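Local coordinates for protein integral membrane indolylacetylinositol arabinosyltransferase EmbB (Mycolicibacterium smegmatis MC2 155, PDB 7BVC) that probably transfers arabinose as a membrane-bound glycosyltransferase, polymerising it into the arabinan of the cell-wall polysaccharide arabinogalactan, at residues B[394-405]-B[435-443]; B[530-538]-B[614-625]. One frame throughout, in Å; residues are numbered along the deposited sequence.

Overall arrangement
Both contacts pair helical segments within the region of EmbB that belongs to the GT-C glycosyltransferase clan; 435-443, 530-538 and 614-625 fall in predicted transmembrane helices. The contact centres lie 26 Å apart and their nearest atoms about 11 Å, so they do not touch. Helix 554-570 links them: Y402, I436, A439 and A443 of contact 1 pack on it, as does L536 of contact 2. One cardiolipin touches both, at A443 of contact 1 and F537 of contact 2; a second lies against S616 and F620 of contact 2. The I394 side chain of contact 1 comes within about 10 Å of bound ethambutol, although neither contact contributes a residue to that pocket.

Contact 1: residues B[394-405]-B[435-443]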
# COMPACT_ATOMS: atom_id res chain seq x y z
N ILE B 394 -1.65 3.13 28.64
CA ILE B 394 -2.72 4.02 28.21
C ILE B 394 -4.07 3.34 28.37
O ILE B 394 -5.06 3.99 28.76
CB ILE B 394 -2.48 4.48 26.76
CG1 ILE B 394 -1.19 5.30 26.67
CG2 ILE B 394 -3.65 5.32 26.27
CD1 ILE B 394 -0.80 5.67 25.27
N ALA B 395 -4.15 2.04 28.08
CA ALA B 395 -5.40 1.32 28.30
C ALA B 395 -5.78 1.32 29.78
O ALA B 395 -6.95 1.53 30.13
CB ALA B 395 -5.28 -0.11 27.77
N THR B 396 -4.81 1.11 30.66
CA THR B 396 -5.09 1.12 32.09
C THR B 396 -5.50 2.51 32.56
O THR B 396 -6.39 2.63 33.41
CB THR B 396 -3.88 0.63 32.87
OG1 THR B 396 -3.54 -0.70 32.45
CG2 THR B 396 -4.17 0.61 34.36
N GLY B 397 -4.89 3.56 32.02
CA GLY B 397 -5.30 4.91 32.39
C GLY B 397 -6.71 5.22 31.94
O GLY B 397 -7.50 5.80 32.69
N ALA B 398 -7.04 4.85 30.70
CA ALA B 398 -8.39 5.06 30.20
C ALA B 398 -9.42 4.22 30.94
O ALA B 398 -10.60 4.59 30.98
CB ALA B 398 -8.45 4.75 28.70
N LEU B 399 -9.02 3.09 31.52
CA LEU B 399 -9.94 2.31 32.34
C LEU B 399 -10.12 2.92 33.72
O LEU B 399 -11.24 2.95 34.25
CB LEU B 399 -9.46 0.86 32.45
CG LEU B 399 -10.46 -0.16 32.99
CD1 LEU B 399 -11.58 -0.38 31.99
CD2 LEU B 399 -9.76 -1.46 33.30
N ILE B 400 -9.03 3.41 34.32
CA ILE B 400 -9.12 4.06 35.62
C ILE B 400 -9.98 5.31 35.54
O ILE B 400 -10.74 5.62 36.46
CB ILE B 400 -7.72 4.36 36.17
CG1 ILE B 400 -6.96 3.07 36.46
CG2 ILE B 400 -7.80 5.19 37.44
CD1 ILE B 400 -5.53 3.29 36.89
N THR B 401 -9.86 6.06 34.44
CA THR B 401 -10.69 7.25 34.27
C THR B 401 -12.17 6.91 34.25
O THR B 401 -12.98 7.55 34.93
CB THR B 401 -10.29 7.99 32.99
OG1 THR B 401 -8.91 8.36 33.06
CG2 THR B 401 -11.14 9.23 32.80
N TYR B 402 -12.54 5.88 33.48
CA TYR B 402 -13.93 5.44 33.43
C TYR B 402 -14.41 4.98 34.80
O TYR B 402 -15.53 5.31 35.22
CB TYR B 402 -14.08 4.32 32.40
CG TYR B 402 -15.42 3.63 32.40
CD1 TYR B 402 -16.51 4.17 31.73
CD2 TYR B 402 -15.59 2.41 33.04
CE1 TYR B 402 -17.73 3.53 31.71
CE2 TYR B 402 -16.82 1.77 33.04
CZ TYR B 402 -17.88 2.33 32.37
OH TYR B 402 -19.10 1.70 32.36
N VAL B 403 -13.58 4.21 35.52
CA VAL B 403 -13.98 3.72 36.84
C VAL B 403 -14.20 4.89 37.80
O VAL B 403 -15.18 4.90 38.56
CB VAL B 403 -12.93 2.74 37.37
CG1 VAL B 403 -13.18 2.43 38.83
CG2 VAL B 403 -12.94 1.46 36.55
N LEU B 404 -13.32 5.89 37.76
CA LEU B 404 -13.46 7.03 38.66
C LEU B 404 -14.68 7.86 38.33
O LEU B 404 -15.38 8.35 39.23
CB LEU B 404 -12.19 7.88 38.62
CG LEU B 404 -10.98 7.32 39.35
CD1 LEU B 404 -9.77 8.22 39.16
CD2 LEU B 404 -11.28 7.15 40.83
N ILE B 405 -14.98 8.04 37.04
CA ILE B 405 -16.16 8.80 36.66
C ILE B 405 -17.43 8.06 37.06
O ILE B 405 -18.40 8.68 37.53
CB ILE B 405 -16.13 9.12 35.15
CG1 ILE B 405 -15.31 10.38 34.91
CG2 ILE B 405 -17.53 9.28 34.60
CD1 ILE B 405 -15.20 10.75 33.47
N LEU B 435 -5.18 10.28 23.49
CA LEU B 435 -6.43 11.02 23.42
C LEU B 435 -7.65 10.14 23.66
O LEU B 435 -8.77 10.66 23.74
CB LEU B 435 -6.56 11.70 22.05
CG LEU B 435 -6.06 13.14 21.94
CD1 LEU B 435 -5.95 13.55 20.48
CD2 LEU B 435 -6.98 14.08 22.69
N ILE B 436 -7.47 8.83 23.78
CA ILE B 436 -8.58 7.90 23.97
C ILE B 436 -9.10 8.00 25.40
O ILE B 436 -10.09 7.36 25.75
CB ILE B 436 -8.15 6.46 23.65
CG1 ILE B 436 -7.33 5.88 24.80
CG2 ILE B 436 -7.36 6.43 22.35
CD1 ILE B 436 -7.32 4.37 24.84
N ALA B 437 -8.43 8.80 26.23
CA ALA B 437 -8.83 8.95 27.62
C ALA B 437 -9.82 10.07 27.85
O ALA B 437 -10.60 10.01 28.81
CB ALA B 437 -7.60 9.18 28.50
N VAL B 438 -9.82 11.11 27.01
CA VAL B 438 -10.84 12.15 27.11
C VAL B 438 -12.18 11.68 26.58
O VAL B 438 -13.20 12.35 26.81
CB VAL B 438 -10.40 13.43 26.37
CG1 VAL B 438 -9.08 13.93 26.91
CG2 VAL B 438 -10.31 13.18 24.88
N ALA B 439 -12.22 10.55 25.87
CA ALA B 439 -13.49 9.96 25.50
C ALA B 439 -14.28 9.56 26.74
O ALA B 439 -15.51 9.71 26.77
CB ALA B 439 -13.27 8.75 24.60
N ALA B 440 -13.59 9.08 27.77
CA ALA B 440 -14.25 8.74 29.02
C ALA B 440 -14.81 9.96 29.74
O ALA B 440 -15.76 9.83 30.51
CB ALA B 440 -13.29 8.00 29.94
N LEU B 441 -14.25 11.14 29.49
CA LEU B 441 -14.76 12.38 30.06
C LEU B 441 -15.93 12.93 29.26
O LEU B 441 -16.90 13.43 29.85
CB LEU B 441 -13.64 13.43 30.13
CG LEU B 441 -12.41 13.10 30.97
CD1 LEU B 441 -11.27 14.03 30.62
CD2 LEU B 441 -12.73 13.20 32.45
N LEU B 442 -15.85 12.86 27.93
CA LEU B 442 -16.98 13.29 27.10
C LEU B 442 -18.20 12.40 27.32
O LEU B 442 -19.33 12.89 27.36
CB LEU B 442 -16.58 13.30 25.63
CG LEU B 442 -15.95 14.58 25.07
CD1 LEU B 442 -14.55 14.83 25.62
CD2 LEU B 442 -15.92 14.51 23.55
N ALA B 443 -17.99 11.09 27.45
CA ALA B 443 -19.11 10.18 27.62
C ALA B 443 -19.84 10.42 28.94
O ALA B 443 -21.03 10.12 29.05
CB ALA B 443 -18.63 8.73 27.55
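Two first torsions set up the meeting of helix 394-405 with segment 435-443. T401 sets OG1 beside its backbone N (chi1 -60°), which leaves the methyl CG2 anti to that N and sends it across to A440. I436 instead turns CG1 into the crowded position between N and carbonyl carbon (chi1 77°), and from there its chain reaches I394 and A398. CG2 of I394 meets CG1 of I436 at 4.0 Å, the two side chains crossing at about a right angle, while the tip of I436, CD1, comes to 4.0 Å from CB of A398.

Further along, the partners are small. The CA atoms of A398 and A437 approach to 4.7 Å, and CB of A440 points at the other helix, where T401 CG2 lies 3.8 Å away and Y402 CB 4.5 Å away. At the far end CD1 of I405 meets CD2 of L441 at 3.6 Å, again with the side chains crossing at about a right angle. The axes of 394-405 and of the short helix 439-443 run nearly parallel, 21° apart and 9.2 Å at closest.

T401 is two-sided. Its OG1 donates to G397 O from above the carbonyl plane and on the face opposite the one that T401 N uses, so the carbonyl accepts two bonds. Behind the interface, helix 415-428 takes T401, A437 and L441, and helix 554-570 takes Y402 and I436.

No hydrogen bond joins the two segments. The threonine hydroxyl bonds within its own helix and its methyl meets the partner, so this buried joint holds by close alanine packing and aliphatic contacts.

Contact 2: residues B[530-538]-B[614-625]; sequences VFTAMCLFP and FLSLVLFVLAFC
M534 of helix 530-538 drops its side chain among F614, L617, V618 and V621 of helix 614-625. Its CB points at the partner, and CG, anti to the backbone N (chi1 178°), lies 4.1 Å from L617 CG, the two side chains running past each other in opposite directions. The chain then bends at chi2 and chi3. SD comes to 3.9 Å from V618 CG2 and approaches the F614 ring obliquely, 5.0 Å from SD to the ring centroid, a Met-aromatic contact. CE ends 3.7 Å from V621 CG2, and also lies over one face of the F531 ring of its own helix, offset toward the rim.

One turn to each side of M534 along its helix there is further packing. CG of P538 meets the edge of F614 at CE1, 3.8 Å away. V530 splits its branches: CG1 lies at the edge of the F624 ring, 3.6 Å from CE2, and CG2 faces C625 SG. R526 adds a cation-pi contact to F624, and helix 690-712 packs on F531 and V618.

The segments run antiparallel at 161°, their axes 10.9 Å apart at closest. M534 is a knob seated in a hole, as in knobs-into-holes packing, here between two predicted transmembrane helices of the GT-C-type domain.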
# COMPACT_ATOMS: atom_id res chain seq x y z
N VAL B 530 -11.29 -7.31 15.52
CA VAL B 530 -12.48 -7.99 15.02
C VAL B 530 -13.40 -8.39 16.17
O VAL B 530 -14.62 -8.25 16.08
CB VAL B 530 -12.11 -9.18 14.12
CG1 VAL B 530 -11.24 -8.72 12.97
CG2 VAL B 530 -11.40 -10.27 14.92
N PHE B 531 -12.83 -8.88 17.27
CA PHE B 531 -13.66 -9.26 18.41
C PHE B 531 -14.18 -8.06 19.17
O PHE B 531 -14.93 -8.24 20.14
CB PHE B 531 -12.87 -10.18 19.35
CG PHE B 531 -12.92 -11.62 18.95
CD1 PHE B 531 -12.21 -12.08 17.86
CD2 PHE B 531 -13.68 -12.53 19.68
CE1 PHE B 531 -12.25 -13.41 17.50
CE2 PHE B 531 -13.73 -13.86 19.32
CZ PHE B 531 -13.01 -14.30 18.22
N THR B 532 -13.81 -6.85 18.77
CA THR B 532 -14.41 -5.62 19.28
C THR B 532 -15.53 -5.13 18.37
O THR B 532 -16.62 -4.82 18.85
CB THR B 532 -13.35 -4.53 19.44
OG1 THR B 532 -12.24 -5.05 20.19
CG2 THR B 532 -13.93 -3.33 20.16
N ALA B 533 -15.28 -5.07 17.06
CA ALA B 533 -16.31 -4.59 16.14
C ALA B 533 -17.49 -5.57 16.07
O ALA B 533 -18.66 -5.15 16.06
CB ALA B 533 -15.72 -4.37 14.76
N MET B 534 -17.19 -6.87 16.02
CA MET B 534 -18.24 -7.88 15.90
C MET B 534 -19.14 -7.91 17.13
O MET B 534 -20.31 -8.28 17.03
CB MET B 534 -17.60 -9.26 15.68
CG MET B 534 -18.58 -10.41 15.58
SD MET B 534 -18.57 -11.44 17.06
CE MET B 534 -16.86 -11.99 17.08
N CYS B 535 -18.62 -7.52 18.29
CA CYS B 535 -19.44 -7.44 19.49
C CYS B 535 -20.04 -6.06 19.70
O CYS B 535 -21.00 -5.93 20.47
CB CYS B 535 -18.61 -7.84 20.72
SG CYS B 535 -17.80 -9.44 20.58
N LEU B 536 -19.50 -5.03 19.04
CA LEU B 536 -20.00 -3.68 19.22
C LEU B 536 -21.19 -3.36 18.32
O LEU B 536 -22.14 -2.71 18.76
CB LEU B 536 -18.87 -2.67 18.96
CG LEU B 536 -19.28 -1.21 18.79
CD1 LEU B 536 -19.78 -0.64 20.10
CD2 LEU B 536 -18.11 -0.39 18.26
N PHE B 537 -21.16 -3.79 17.06
CA PHE B 537 -22.19 -3.29 16.15
C PHE B 537 -23.56 -3.96 16.34
O PHE B 537 -24.57 -3.25 16.45
CB PHE B 537 -21.73 -3.40 14.69
CG PHE B 537 -20.68 -2.40 14.32
CD1 PHE B 537 -21.01 -1.06 14.19
CD2 PHE B 537 -19.37 -2.79 14.09
CE1 PHE B 537 -20.04 -0.13 13.85
CE2 PHE B 537 -18.41 -1.86 13.75
CZ PHE B 537 -18.74 -0.53 13.63
N PRO B 538 -23.65 -5.30 16.38
CA PRO B 538 -24.97 -5.91 16.64
C PRO B 538 -25.55 -5.52 17.99
O PRO B 538 -26.77 -5.39 18.11
CB PRO B 538 -24.70 -7.41 16.55
CG PRO B 538 -23.24 -7.57 16.59
CD PRO B 538 -22.66 -6.33 16.02
N PHE B 614 -26.23 -14.74 14.00
CA PHE B 614 -25.08 -14.31 14.78
C PHE B 614 -23.99 -15.38 14.79
O PHE B 614 -22.79 -15.06 14.73
CB PHE B 614 -25.49 -13.96 16.20
CG PHE B 614 -24.42 -13.25 16.98
CD1 PHE B 614 -24.10 -11.94 16.68
CD2 PHE B 614 -23.73 -13.89 17.98
CE1 PHE B 614 -23.11 -11.28 17.38
CE2 PHE B 614 -22.74 -13.24 18.68
CZ PHE B 614 -22.43 -11.93 18.38
N LEU B 615 -24.37 -16.66 14.88
CA LEU B 615 -23.39 -17.73 14.78
C LEU B 615 -22.67 -17.69 13.43
O LEU B 615 -21.45 -17.89 13.35
CB LEU B 615 -24.07 -19.08 14.99
CG LEU B 615 -23.17 -20.31 14.95
CD1 LEU B 615 -22.11 -20.23 16.03
CD2 LEU B 615 -24.00 -21.58 15.11
N SER B 616 -23.43 -17.45 12.36
CA SER B 616 -22.83 -17.30 11.03
C SER B 616 -21.82 -16.16 11.01
O SER B 616 -20.73 -16.30 10.44
CB SER B 616 -23.91 -17.08 9.99
OG SER B 616 -23.35 -16.89 8.70
N LEU B 617 -22.17 -15.02 11.61
CA LEU B 617 -21.24 -13.89 11.65
C LEU B 617 -19.98 -14.23 12.43
O LEU B 617 -18.87 -13.83 12.05
CB LEU B 617 -21.94 -12.67 12.26
CG LEU B 617 -21.07 -11.45 12.53
CD1 LEU B 617 -20.41 -10.96 11.25
CD2 LEU B 617 -21.89 -10.34 13.16
N VAL B 618 -20.12 -14.97 13.53
CA VAL B 618 -18.95 -15.36 14.32
C VAL B 618 -18.03 -16.26 13.50
O VAL B 618 -16.81 -16.08 13.48
CB VAL B 618 -19.40 -16.05 15.63
CG1 VAL B 618 -18.23 -16.77 16.27
CG2 VAL B 618 -19.99 -15.03 16.58
N LEU B 619 -18.61 -17.25 12.82
CA LEU B 619 -17.79 -18.12 11.98
C LEU B 619 -17.14 -17.34 10.84
O LEU B 619 -16.01 -17.64 10.45
CB LEU B 619 -18.63 -19.28 11.44
CG LEU B 619 -19.01 -20.33 12.47
CD1 LEU B 619 -20.22 -21.13 12.01
CD2 LEU B 619 -17.84 -21.26 12.76
N PHE B 620 -17.83 -16.33 10.32
CA PHE B 620 -17.26 -15.51 9.26
C PHE B 620 -16.05 -14.72 9.75
O PHE B 620 -15.02 -14.66 9.06
CB PHE B 620 -18.33 -14.56 8.70
CG PHE B 620 -17.87 -13.74 7.53
CD1 PHE B 620 -17.59 -14.34 6.32
CD2 PHE B 620 -17.73 -12.37 7.65
CE1 PHE B 620 -17.17 -13.59 5.24
CE2 PHE B 620 -17.31 -11.62 6.57
CZ PHE B 620 -17.03 -12.22 5.37
N VAL B 621 -16.15 -14.11 10.93
CA VAL B 621 -15.00 -13.35 11.42
C VAL B 621 -13.86 -14.28 11.79
O VAL B 621 -12.69 -13.92 11.65
CB VAL B 621 -15.39 -12.42 12.59
CG1 VAL B 621 -16.47 -11.45 12.16
CG2 VAL B 621 -15.82 -13.21 13.80
N LEU B 622 -14.16 -15.50 12.24
CA LEU B 622 -13.10 -16.49 12.47
C LEU B 622 -12.38 -16.81 11.16
O LEU B 622 -11.14 -16.85 11.11
CB LEU B 622 -13.68 -17.75 13.09
CG LEU B 622 -13.52 -17.91 14.60
CD1 LEU B 622 -14.12 -19.23 15.05
CD2 LEU B 622 -12.05 -17.84 14.98
N ALA B 623 -13.15 -17.07 10.10
CA ALA B 623 -12.56 -17.33 8.79
C ALA B 623 -11.69 -16.16 8.33
O ALA B 623 -10.64 -16.36 7.72
CB ALA B 623 -13.65 -17.61 7.77
N PHE B 624 -12.13 -14.93 8.61
CA PHE B 624 -11.31 -13.78 8.26
C PHE B 624 -10.02 -13.76 9.07
O PHE B 624 -8.96 -13.40 8.55
CB PHE B 624 -12.08 -12.48 8.48
CG PHE B 624 -11.21 -11.26 8.49
CD1 PHE B 624 -10.71 -10.73 7.31
CD2 PHE B 624 -10.87 -10.64 9.69
CE1 PHE B 624 -9.90 -9.62 7.32
CE2 PHE B 624 -10.06 -9.52 9.70
CZ PHE B 624 -9.58 -9.01 8.51
N CYS B 625 -10.09 -14.13 10.35
CA CYS B 625 -8.90 -14.14 11.20
C CYS B 625 -7.87 -15.13 10.69
O CYS B 625 -6.68 -14.81 10.57
CB CYS B 625 -9.28 -14.47 12.64
SG CYS B 625 -10.27 -13.22 13.46